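Local coordinates for protein putative oxidoreductase (Salmonella enterica subsp. enterica serovar Typhimurium, PDB 3NX4) that binds NADP and probably reduces acryloyl-CoA with NADPH, as a member of the medium-chain dehydrogenase/reductase family, at residues G179-L187 against I311-T319; A3-T13 against I54-G62. All coordinates share one frame; numbering follows the deposited sequence.

Contact 1 (G179-L187 against I311-T319); sequences GRESTHGYL and INNQVQGRT. With NAP (NADP nicotinamide-adenine-dinucleotide phosphate), chain C.
Arg-180 reaches across to the loop between helix 303-311 and strand 318-322 with the edge of its guanidinium toward two acceptors. NE donates a fairly straight bond to O3X of the NADP 2'-phosphate (2.7 Å), while NH2 donates to Val-315 O at 2.9 Å, a bent bond whose acceptor is tilted out of the guanidinium plane. A bend at chi3 turns the head this way. Over one face lies Asn-313 OD1, the amide inclined 54° to the guanidinium; the opposite face rests on Thr-183 CG2. Asn-313, in a Schellman motif, sends ND2 to O3X as well (3.2 Å), its CG swung anti to the backbone N (chi1 -168°), so that one phosphate oxygen is held from both segments. Gly-179 N grips the neighbouring O2X by a nearly straight bond of 2.8 Å. Ser-156 OG bonds Arg-180 NH2, and Ser-178 OG meets both Arg-180 N and Thr-183 OG1; both serines also bond NADP, so the residues that position Arg-180 are themselves part of the cofactor site.

Farther along, the Gln-316 amide stacks on the Tyr-186 ring, the planes 30° apart and Gln-316 NE2 3.3 Å from Tyr-186 CG. A water joins Gln-316 OE1 to Ser-182 OG. The phenol ends against Gly-317 CA, its OH hydrogen-bonded to Ser-161. An arginine following the second strand of a Rossmann fold and gripping the 2'-phosphate is characteristic of NADP-binding dehydrogenase sites.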
loop_
_atom_site.group_PDB
_atom_site.type_symbol
_atom_site.label_atom_id
_atom_site.label_comp_id
_atom_site.label_asym_id
_atom_site.label_seq_id
_atom_site.Cartn_x
_atom_site.Cartn_y
_atom_site.Cartn_z
ATOM N N GLY A 179 -0.340 22.247 10.519
ATOM C CA GLY A 179 0.783 23.160 10.648
ATOM C C GLY A 179 0.333 24.550 11.091
ATOM O O GLY A 179 1.122 25.492 11.082
ATOM N N ARG A 180 -0.933 24.681 11.484
ATOM C CA ARG A 180 -1.449 25.984 11.909
ATOM C C ARG A 180 -2.143 25.922 13.264
ATOM O O ARG A 180 -3.177 25.276 13.413
ATOM C CB ARG A 180 -2.427 26.546 10.865
ATOM C CG ARG A 180 -1.815 26.832 9.494
ATOM C CD ARG A 180 -2.865 27.406 8.528
ATOM N NE ARG A 180 -3.879 26.413 8.174
ATOM C CZ ARG A 180 -5.111 26.703 7.751
ATOM N NH1 ARG A 180 -5.505 27.968 7.637
ATOM N NH2 ARG A 180 -5.957 25.724 7.459
ATOM N N GLU A 181 -1.586 26.620 14.248
ATOM C CA GLU A 181 -2.185 26.671 15.569
ATOM C C GLU A 181 -3.623 27.239 15.549
ATOM O O GLU A 181 -4.437 26.944 16.422
ATOM C CB GLU A 181 -1.313 27.530 16.480
ATOM C CG GLU A 181 -1.690 27.444 17.928
ATOM C CD GLU A 181 -1.178 26.174 18.555
ATOM O OE1 GLU A 181 -0.265 25.564 17.963
ATOM O OE2 GLU A 181 -1.687 25.785 19.627
ATOM N N SER A 182 -3.932 28.054 14.554
ATOM C CA SER A 182 -5.229 28.721 14.520
ATOM C C SER A 182 -6.392 27.771 14.224
ATOM O O SER A 182 -7.559 28.123 14.430
ATOM C CB SER A 182 -5.214 29.863 13.505
ATOM O OG SER A 182 -5.029 29.380 12.188
ATOM N N THR A 183 -6.078 26.572 13.736
ATOM C CA THR A 183 -7.112 25.612 13.354
ATOM C C THR A 183 -7.490 24.677 14.502
ATOM O O THR A 183 -8.393 23.854 14.359
ATOM C CB THR A 183 -6.633 24.683 12.209
ATOM O OG1 THR A 183 -5.578 23.849 12.705
ATOM C CG2 THR A 183 -6.131 25.485 11.024
ATOM N N HIS A 184 -6.795 24.769 15.632
ATOM C CA HIS A 184 -6.968 23.742 16.666
ATOM C C HIS A 184 -8.379 23.647 17.248
ATOM O O HIS A 184 -8.889 22.543 17.454
ATOM C CB HIS A 184 -5.911 23.869 17.772
ATOM C CG HIS A 184 -4.535 23.491 17.318
ATOM N ND1 HIS A 184 -3.534 23.115 18.190
ATOM C CD2 HIS A 184 -3.999 23.421 16.077
ATOM C CE1 HIS A 184 -2.440 22.835 17.506
ATOM N NE2 HIS A 184 -2.693 23.017 16.222
ATOM N N GLY A 185 -9.001 24.790 17.524
ATOM C CA GLY A 185 -10.355 24.790 18.049
ATOM C C GLY A 185 -11.335 24.196 17.046
ATOM O O GLY A 185 -12.251 23.452 17.398
ATOM N N TYR A 186 -11.141 24.533 15.779
ATOM C CA TYR A 186 -11.994 24.034 14.720
ATOM C C TYR A 186 -11.857 22.506 14.636
ATOM O O TYR A 186 -12.853 21.793 14.530
ATOM C CB TYR A 186 -11.616 24.719 13.403
ATOM C CG TYR A 186 -12.156 24.059 12.153
ATOM C CD1 TYR A 186 -13.491 24.209 11.781
ATOM C CD2 TYR A 186 -11.326 23.315 11.324
ATOM C CE1 TYR A 186 -13.985 23.613 10.622
ATOM C CE2 TYR A 186 -11.815 22.706 10.168
ATOM C CZ TYR A 186 -13.137 22.863 9.825
ATOM O OH TYR A 186 -13.609 22.270 8.673
ATOM N N LEU A 187 -10.627 22.002 14.717
ATOM C CA LEU A 187 -10.393 20.553 14.626
ATOM C C LEU A 187 -11.009 19.816 15.812
ATOM O O LEU A 187 -11.601 18.742 15.649
ATOM C CB LEU A 187 -8.892 20.239 14.530
ATOM C CG LEU A 187 -8.206 20.678 13.236
ATOM C CD1 LEU A 187 -6.697 20.537 13.347
ATOM C CD2 LEU A 187 -8.751 19.896 12.032
ATOM N N ILE A 311 -4.507 27.989 -2.009
ATOM C CA ILE A 311 -3.126 27.670 -2.350
ATOM C C ILE A 311 -2.163 28.210 -1.287
ATOM O O ILE A 311 -1.110 27.630 -1.034
ATOM C CB ILE A 311 -2.746 28.211 -3.747
ATOM C CG1 ILE A 311 -3.605 27.544 -4.825
ATOM C CG2 ILE A 311 -1.274 27.955 -4.039
ATOM C CD1 ILE A 311 -3.484 26.033 -4.849
ATOM N N ASN A 312 -2.547 29.312 -0.657
ATOM C CA ASN A 312 -1.728 29.928 0.392
ATOM C C ASN A 312 -1.991 29.340 1.772
ATOM O O ASN A 312 -1.454 29.813 2.769
ATOM C CB ASN A 312 -1.957 31.439 0.430
ATOM C CG ASN A 312 -1.407 32.143 -0.792
ATOM O OD1 ASN A 312 -0.386 31.733 -1.347
ATOM N ND2 ASN A 312 -2.080 33.211 -1.220
ATOM N N ASN A 313 -2.826 28.311 1.825
ATOM C CA ASN A 313 -3.165 27.683 3.089
ATOM C C ASN A 313 -3.722 28.701 4.075
ATOM O O ASN A 313 -3.300 28.754 5.232
ATOM C CB ASN A 313 -1.940 26.975 3.677
ATOM C CG ASN A 313 -2.294 26.073 4.839
ATOM O OD1 ASN A 313 -3.428 25.618 4.959
ATOM N ND2 ASN A 313 -1.332 25.826 5.709
ATOM N N GLN A 314 -4.670 29.511 3.605
ATOM C CA GLN A 314 -5.315 30.512 4.444
ATOM C C GLN A 314 -6.813 30.270 4.640
ATOM O O GLN A 314 -7.541 31.168 5.060
ATOM C CB GLN A 314 -5.085 31.919 3.878
ATOM C CG GLN A 314 -3.617 32.305 3.766
ATOM C CD GLN A 314 -3.421 33.685 3.169
ATOM O OE1 GLN A 314 -4.389 34.382 2.859
ATOM N NE2 GLN A 314 -2.165 34.091 3.007
ATOM N N VAL A 315 -7.278 29.063 4.340
ATOM C CA VAL A 315 -8.669 28.722 4.606
ATOM C C VAL A 315 -8.751 27.437 5.409
ATOM O O VAL A 315 -7.800 26.663 5.443
ATOM C CB VAL A 315 -9.479 28.556 3.299
ATOM C CG1 VAL A 315 -9.574 29.886 2.566
ATOM C CG2 VAL A 315 -8.853 27.502 2.421
ATOM N N GLN A 316 -9.879 27.215 6.070
ATOM C CA GLN A 316 -10.122 25.917 6.690
ATOM C C GLN A 316 -11.494 25.378 6.280
ATOM O O GLN A 316 -12.399 26.142 5.962
ATOM C CB GLN A 316 -9.973 25.998 8.211
ATOM C CG GLN A 316 -10.881 26.995 8.900
ATOM C CD GLN A 316 -10.588 27.082 10.384
ATOM O OE1 GLN A 316 -9.435 27.009 10.799
ATOM N NE2 GLN A 316 -11.632 27.206 11.194
ATOM N N GLY A 317 -11.645 24.060 6.259
ATOM C CA GLY A 317 -12.921 23.478 5.892
ATOM C C GLY A 317 -13.160 23.444 4.393
ATOM O O GLY A 317 -12.229 23.295 3.605
ATOM N N ARG A 318 -14.422 23.587 3.999
ATOM C CA ARG A 318 -14.822 23.421 2.606
ATOM C C ARG A 318 -15.361 24.724 2.007
ATOM O O ARG A 318 -16.104 25.455 2.661
ATOM C CB ARG A 318 -15.884 22.329 2.523
ATOM C CG ARG A 318 -15.339 20.922 2.828
ATOM C CD ARG A 318 -14.653 20.326 1.609
ATOM N NE ARG A 318 -15.585 20.273 0.476
ATOM C CZ ARG A 318 -15.317 20.740 -0.737
ATOM N NH1 ARG A 318 -14.129 21.263 -1.001
ATOM N NH2 ARG A 318 -16.233 20.669 -1.694
ATOM N N THR A 319 -14.976 25.015 0.770
ATOM C CA THR A 319 -15.457 26.217 0.100
ATOM C C THR A 319 -16.602 25.863 -0.837
ATOM O O THR A 319 -16.413 25.144 -1.820
ATOM C CB THR A 319 -14.340 26.916 -0.700
ATOM O OG1 THR A 319 -13.285 27.301 0.186
ATOM C CG2 THR A 319 -14.878 28.165 -1.399
HETATM P PA NAP C . -6.921 21.609 1.306
HETATM O O1A NAP C . -8.275 21.968 1.760
HETATM O O2A NAP C . -6.061 22.690 0.799
HETATM O O5B NAP C . -6.167 20.773 2.440
HETATM C C5B NAP C . -4.780 20.601 2.346
HETATM C C4B NAP C . -4.262 20.735 3.770
HETATM O O4B NAP C . -2.912 20.362 3.795
HETATM C C3B NAP C . -4.328 22.176 4.284
HETATM O O3B NAP C . -5.539 22.405 4.977
HETATM C C2B NAP C . -3.146 22.250 5.231
HETATM O O2B NAP C . -3.593 21.803 6.489
HETATM C C1B NAP C . -2.191 21.201 4.686
HETATM N N9A NAP C . -1.089 21.805 3.923
HETATM C C8A NAP C . -1.174 22.783 2.963
HETATM N N7A NAP C . 0.077 23.021 2.498
HETATM C C5A NAP C . 0.943 22.205 3.132
HETATM C C6A NAP C . 2.320 22.037 3.046
HETATM N N6A NAP C . 3.047 22.764 2.207
HETATM N N1A NAP C . 2.931 21.100 3.841
HETATM C C2A NAP C . 2.189 20.340 4.720
HETATM N N3A NAP C . 0.824 20.513 4.810
HETATM C C4A NAP C . 0.218 21.433 4.029
HETATM O O3 NAP C . -7.029 20.519 0.117
HETATM P PN NAP C . -8.123 19.372 -0.121
HETATM O O1N NAP C . -9.130 19.819 -1.111
HETATM O O2N NAP C . -8.570 18.926 1.218
HETATM O O5D NAP C . -7.162 18.265 -0.789
HETATM C C5D NAP C . -6.114 17.729 -0.017
HETATM C C4D NAP C . -5.130 17.009 -0.925
HETATM O O4D NAP C . -5.784 15.898 -1.490
HETATM C C3D NAP C . -4.688 17.884 -2.085
HETATM O O3D NAP C . -3.336 17.609 -2.380
HETATM C C2D NAP C . -5.559 17.435 -3.237
HETATM O O2D NAP C . -4.906 17.595 -4.472
HETATM C C1D NAP C . -5.727 15.968 -2.898
HETATM N N1N NAP C . -6.940 15.356 -3.456
HETATM C C2N NAP C . -6.787 14.319 -4.330
HETATM C C3N NAP C . -7.889 13.672 -4.882
HETATM C C7N NAP C . -7.677 12.271 -5.384
HETATM O O7N NAP C . -8.421 11.794 -6.476
HETATM N N7N NAP C . -6.776 11.511 -4.772
HETATM C C4N NAP C . -9.169 14.100 -4.526
HETATM C C5N NAP C . -9.314 15.162 -3.623
HETATM C C6N NAP C . -8.185 15.777 -3.085
HETATM P P2B NAP C . -2.998 22.444 7.855
HETATM O O1X NAP C . -3.912 22.019 8.971
HETATM O O2X NAP C . -1.607 21.910 8.100
HETATM O O3X NAP C . -2.982 23.941 7.699
HETATM O O HOH W 1 -7.915 29.529 8.106
HETATM O O HOH W 2 -7.668 29.003 11.022
#

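Contact 2 (A3-T13 against I54-G62); sequences ALILEQQDGKT and IRHFPMIPG
Leu-6 and Met-59, the latter a selenomethionine, form one antiparallel hydrogen-bonded pair: Leu-6 N donates to Met-59 O (2.9 Å), and Met-59 N returns a bond to Leu-6 O (3.1 Å). Leu-6 O also receives a CA-H...O contact from Pro-58 and lies at the edge of the Phe-57 ring, 3.3 Å from Phe-57 CD1. One face of this ring is covered by Gln-8 CG in a CH-pi contact, 4.1 Å from the centroid. Gln-8 CG sits between its backbone N and carbonyl carbon (chi1 59°), and the extended chain beyond lays the amide along that face at 29° to the ring; Ile-54 CG2 packs on the opposite face. Phe-57 CZ meets Thr-13 OG1.

Beyond the bridge, Leu-6 CD1 lies against Pro-61 CB (3.8 Å), Ile-5 CD1 against Ile-60 CG1, and Ile-60 CD1 reaches Ala-3 CB. Leu-4 O, beside Pro-61 CD, is a buried polar atom with no hydrogen-bonding partner in the model. A cis peptide bond precedes Pro-58, just before Met-59.

Strand 2-8 pairs on its other edge with strand 13-19, so the 54-62 loop borders this two-stranded sheet. Trp-95 NE1 donates a hydrogen bond to Pro-58 O, and Ile-47 of helix 41-48 packs on Leu-4 and Pro-61.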
loop_
_atom_site.group_PDB
_atom_site.type_symbol
_atom_site.label_atom_id
_atom_site.label_comp_id
_atom_site.label_asym_id
_atom_site.label_seq_id
_atom_site.Cartn_x
_atom_site.Cartn_y
_atom_site.Cartn_z
ATOM N N ALA A 3 -20.274 32.150 -16.535
ATOM C CA ALA A 3 -19.344 31.137 -16.083
ATOM C C ALA A 3 -17.970 31.703 -15.747
ATOM O O ALA A 3 -17.572 32.730 -16.280
ATOM C CB ALA A 3 -19.215 30.061 -17.128
ATOM N N LEU A 4 -17.235 31.018 -14.881
ATOM C CA LEU A 4 -15.878 31.422 -14.577
ATOM C C LEU A 4 -15.015 30.854 -15.685
ATOM O O LEU A 4 -15.053 29.664 -15.955
ATOM C CB LEU A 4 -15.439 30.897 -13.212
ATOM C CG LEU A 4 -13.948 30.844 -12.885
ATOM C CD1 LEU A 4 -13.267 32.156 -13.143
ATOM C CD2 LEU A 4 -13.724 30.403 -11.455
ATOM N N ILE A 5 -14.238 31.709 -16.327
ATOM C CA ILE A 5 -13.440 31.305 -17.469
ATOM C C ILE A 5 -11.952 31.457 -17.261
ATOM O O ILE A 5 -11.499 32.468 -16.762
ATOM C CB ILE A 5 -13.822 32.111 -18.716
ATOM C CG1 ILE A 5 -15.252 31.784 -19.137
ATOM C CG2 ILE A 5 -12.856 31.826 -19.838
ATOM C CD1 ILE A 5 -15.392 30.469 -19.830
ATOM N N LEU A 6 -11.201 30.440 -17.655
ATOM C CA LEU A 6 -9.756 30.463 -17.541
ATOM C C LEU A 6 -9.117 30.579 -18.908
ATOM O O LEU A 6 -9.415 29.804 -19.803
ATOM C CB LEU A 6 -9.234 29.193 -16.871
ATOM C CG LEU A 6 -9.736 28.858 -15.470
ATOM C CD1 LEU A 6 -9.012 27.644 -14.945
ATOM C CD2 LEU A 6 -9.562 30.022 -14.543
ATOM N N GLU A 7 -8.221 31.552 -19.039
ATOM C CA GLU A 7 -7.459 31.791 -20.256
ATOM C C GLU A 7 -6.031 32.116 -19.835
ATOM O O GLU A 7 -5.829 32.731 -18.793
ATOM C CB GLU A 7 -8.046 32.980 -21.014
ATOM C CG GLU A 7 -9.508 32.831 -21.382
ATOM C CD GLU A 7 -10.258 34.143 -21.317
ATOM O OE1 GLU A 7 -10.129 34.850 -20.298
ATOM O OE2 GLU A 7 -10.989 34.464 -22.276
ATOM N N GLN A 8 -5.038 31.706 -20.619
ATOM C CA GLN A 8 -3.658 32.030 -20.264
ATOM C C GLN A 8 -3.031 32.934 -21.317
ATOM O O GLN A 8 -2.884 32.538 -22.470
ATOM C CB GLN A 8 -2.828 30.758 -20.112
ATOM C CG GLN A 8 -2.784 29.896 -21.353
ATOM C CD GLN A 8 -1.770 28.780 -21.245
ATOM O OE1 GLN A 8 -0.956 28.751 -20.325
ATOM N NE2 GLN A 8 -1.813 27.849 -22.188
ATOM N N GLN A 9 -2.666 34.150 -20.918
ATOM C CA GLN A 9 -2.064 35.098 -21.852
ATOM C C GLN A 9 -0.689 34.694 -22.362
ATOM O O GLN A 9 -0.428 34.727 -23.563
ATOM C CB GLN A 9 -1.918 36.455 -21.171
ATOM C CG GLN A 9 -0.724 36.517 -20.229
ATOM C CD GLN A 9 -0.373 37.927 -19.808
ATOM O OE1 GLN A 9 0.790 38.240 -19.557
ATOM N NE2 GLN A 9 -1.379 38.792 -19.735
ATOM N N ASP A 10 0.187 34.307 -21.440
ATOM C CA ASP A 10 1.546 33.909 -21.792
ATOM C C ASP A 10 2.101 33.033 -20.686
ATOM O O ASP A 10 2.843 33.513 -19.831
ATOM C CB ASP A 10 2.430 35.140 -21.990
ATOM C CG ASP A 10 2.368 35.681 -23.403
ATOM O OD1 ASP A 10 1.740 35.030 -24.265
ATOM O OD2 ASP A 10 2.953 36.756 -23.654
ATOM N N GLY A 11 1.748 31.758 -20.691
ATOM C CA GLY A 11 2.230 30.857 -19.666
ATOM C C GLY A 11 1.639 31.160 -18.306
ATOM O O GLY A 11 1.989 30.535 -17.306
ATOM N N LYS A 12 0.738 32.134 -18.271
ATOM C CA LYS A 12 0.063 32.487 -17.035
ATOM C C LYS A 12 -1.447 32.480 -17.219
ATOM O O LYS A 12 -1.966 33.019 -18.191
ATOM C CB LYS A 12 0.561 33.819 -16.463
ATOM C CG LYS A 12 0.781 34.927 -17.467
ATOM C CD LYS A 12 1.249 36.186 -16.748
ATOM C CE LYS A 12 1.747 37.244 -17.717
ATOM N NZ LYS A 12 2.980 36.814 -18.431
ATOM N N THR A 13 -2.143 31.851 -16.279
ATOM C CA THR A 13 -3.594 31.754 -16.330
ATOM C C THR A 13 -4.320 33.011 -15.863
ATOM O O THR A 13 -3.922 33.644 -14.892
ATOM C CB THR A 13 -4.089 30.555 -15.504
ATOM O OG1 THR A 13 -3.524 29.354 -16.031
ATOM C CG2 THR A 13 -5.596 30.466 -15.555
ATOM N N ILE A 54 -4.576 22.187 -16.013
ATOM C CA ILE A 54 -5.264 22.458 -17.262
ATOM C C ILE A 54 -4.302 22.570 -18.435
ATOM O O ILE A 54 -3.415 23.417 -18.435
ATOM C CB ILE A 54 -6.037 23.777 -17.174
ATOM C CG1 ILE A 54 -6.864 23.826 -15.893
ATOM C CG2 ILE A 54 -6.936 23.936 -18.371
ATOM C CD1 ILE A 54 -7.978 22.846 -15.866
ATOM N N ARG A 55 -4.482 21.712 -19.433
ATOM C CA ARG A 55 -3.664 21.773 -20.640
ATOM C C ARG A 55 -4.442 22.328 -21.833
ATOM O O ARG A 55 -3.870 22.599 -22.881
ATOM C CB ARG A 55 -3.066 20.407 -20.968
ATOM C CG ARG A 55 -1.812 20.099 -20.187
ATOM C CD ARG A 55 -1.266 18.730 -20.535
ATOM N NE ARG A 55 -1.008 18.575 -21.964
ATOM C CZ ARG A 55 0.091 19.003 -22.575
ATOM N NH1 ARG A 55 1.039 19.622 -21.881
ATOM N NH2 ARG A 55 0.239 18.814 -23.879
ATOM N N HIS A 56 -5.744 22.508 -21.660
ATOM C CA HIS A 56 -6.599 23.032 -22.713
ATOM C C HIS A 56 -7.247 24.346 -22.292
ATOM O O HIS A 56 -7.820 24.433 -21.223
ATOM C CB HIS A 56 -7.701 22.023 -23.042
ATOM C CG HIS A 56 -7.234 20.847 -23.840
ATOM N ND1 HIS A 56 -6.756 20.965 -25.127
ATOM C CD2 HIS A 56 -7.200 19.526 -23.547
ATOM C CE1 HIS A 56 -6.430 19.771 -25.587
ATOM N NE2 HIS A 56 -6.687 18.879 -24.646
ATOM N N PHE A 57 -7.161 25.361 -23.138
ATOM C CA PHE A 57 -7.777 26.650 -22.860
ATOM C C PHE A 57 -8.500 27.122 -24.108
ATOM O O PHE A 57 -8.084 26.803 -25.212
ATOM C CB PHE A 57 -6.719 27.671 -22.469
ATOM C CG PHE A 57 -6.092 27.420 -21.132
ATOM C CD1 PHE A 57 -6.612 27.995 -19.997
ATOM C CD2 PHE A 57 -4.979 26.621 -21.016
ATOM C CE1 PHE A 57 -6.039 27.771 -18.772
ATOM C CE2 PHE A 57 -4.404 26.402 -19.795
ATOM C CZ PHE A 57 -4.939 26.975 -18.671
ATOM N N PRO A 58 -9.567 27.891 -23.959
ATOM C CA PRO A 58 -10.127 28.297 -22.672
ATOM C C PRO A 58 -10.849 27.164 -21.949
ATOM O O PRO A 58 -11.358 26.245 -22.575
ATOM C CB PRO A 58 -11.118 29.378 -23.071
ATOM C CG PRO A 58 -11.585 28.955 -24.397
ATOM C CD PRO A 58 -10.430 28.289 -25.077
HETATM N N MSE A 59 -10.879 27.240 -20.627
HETATM C CA MSE A 59 -11.493 26.203 -19.818
HETATM C C MSE A 59 -12.418 26.722 -18.732
HETATM O O MSE A 59 -12.115 27.692 -18.071
HETATM C CB MSE A 59 -10.389 25.363 -19.176
HETATM C CG MSE A 59 -10.860 24.416 -18.098
HETATM SE SE MSE A 59 -11.770 22.901 -18.837
HETATM C CE MSE A 59 -10.349 22.276 -19.961
ATOM N N ILE A 60 -13.537 26.044 -18.531
ATOM C CA ILE A 60 -14.411 26.359 -17.421
ATOM C C ILE A 60 -14.003 25.335 -16.372
ATOM O O ILE A 60 -14.165 24.145 -16.580
ATOM C CB ILE A 60 -15.872 26.140 -17.760
ATOM C CG1 ILE A 60 -16.324 27.118 -18.838
ATOM C CG2 ILE A 60 -16.726 26.317 -16.540
ATOM C CD1 ILE A 60 -17.810 27.238 -18.917
ATOM N N PRO A 61 -13.466 25.795 -15.251
ATOM C CA PRO A 61 -12.981 24.873 -14.225
ATOM C C PRO A 61 -14.121 24.431 -13.316
ATOM O O PRO A 61 -15.273 24.837 -13.517
ATOM C CB PRO A 61 -11.987 25.731 -13.449
ATOM C CG PRO A 61 -12.593 27.101 -13.506
ATOM C CD PRO A 61 -13.215 27.204 -14.891
ATOM N N GLY A 62 -13.794 23.606 -12.326
ATOM C CA GLY A 62 -14.775 23.118 -11.377
ATOM C C GLY A 62 -15.027 21.636 -11.590
ATOM O O GLY A 62 -15.729 21.244 -12.528
#

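In the fold
The two contacts illustrate a division of labour within one chain. Contact 1 joins the Rossmann-type nucleotide-binding part to the loop leading into strand 318-322, and it holds the adenosine end of NADP directly. Contact 2 is structural packing in which the N-terminal strand meets the 54-62 loop of the GroES-like part; the Ile-54 side chain stays about 13 Å from a bound NADP. The centres of contact 1 and contact 2 lie 27 Å apart, and the nearest atoms of contacts 1 and 2 are about 10 Å apart, without touching. Helix 41-48 touches residues of both: Leu-4, Ile-54 and Pro-61 of contact 2, and Ile-311 in the segment 311-319; Tyr-41 at its start binds NADP.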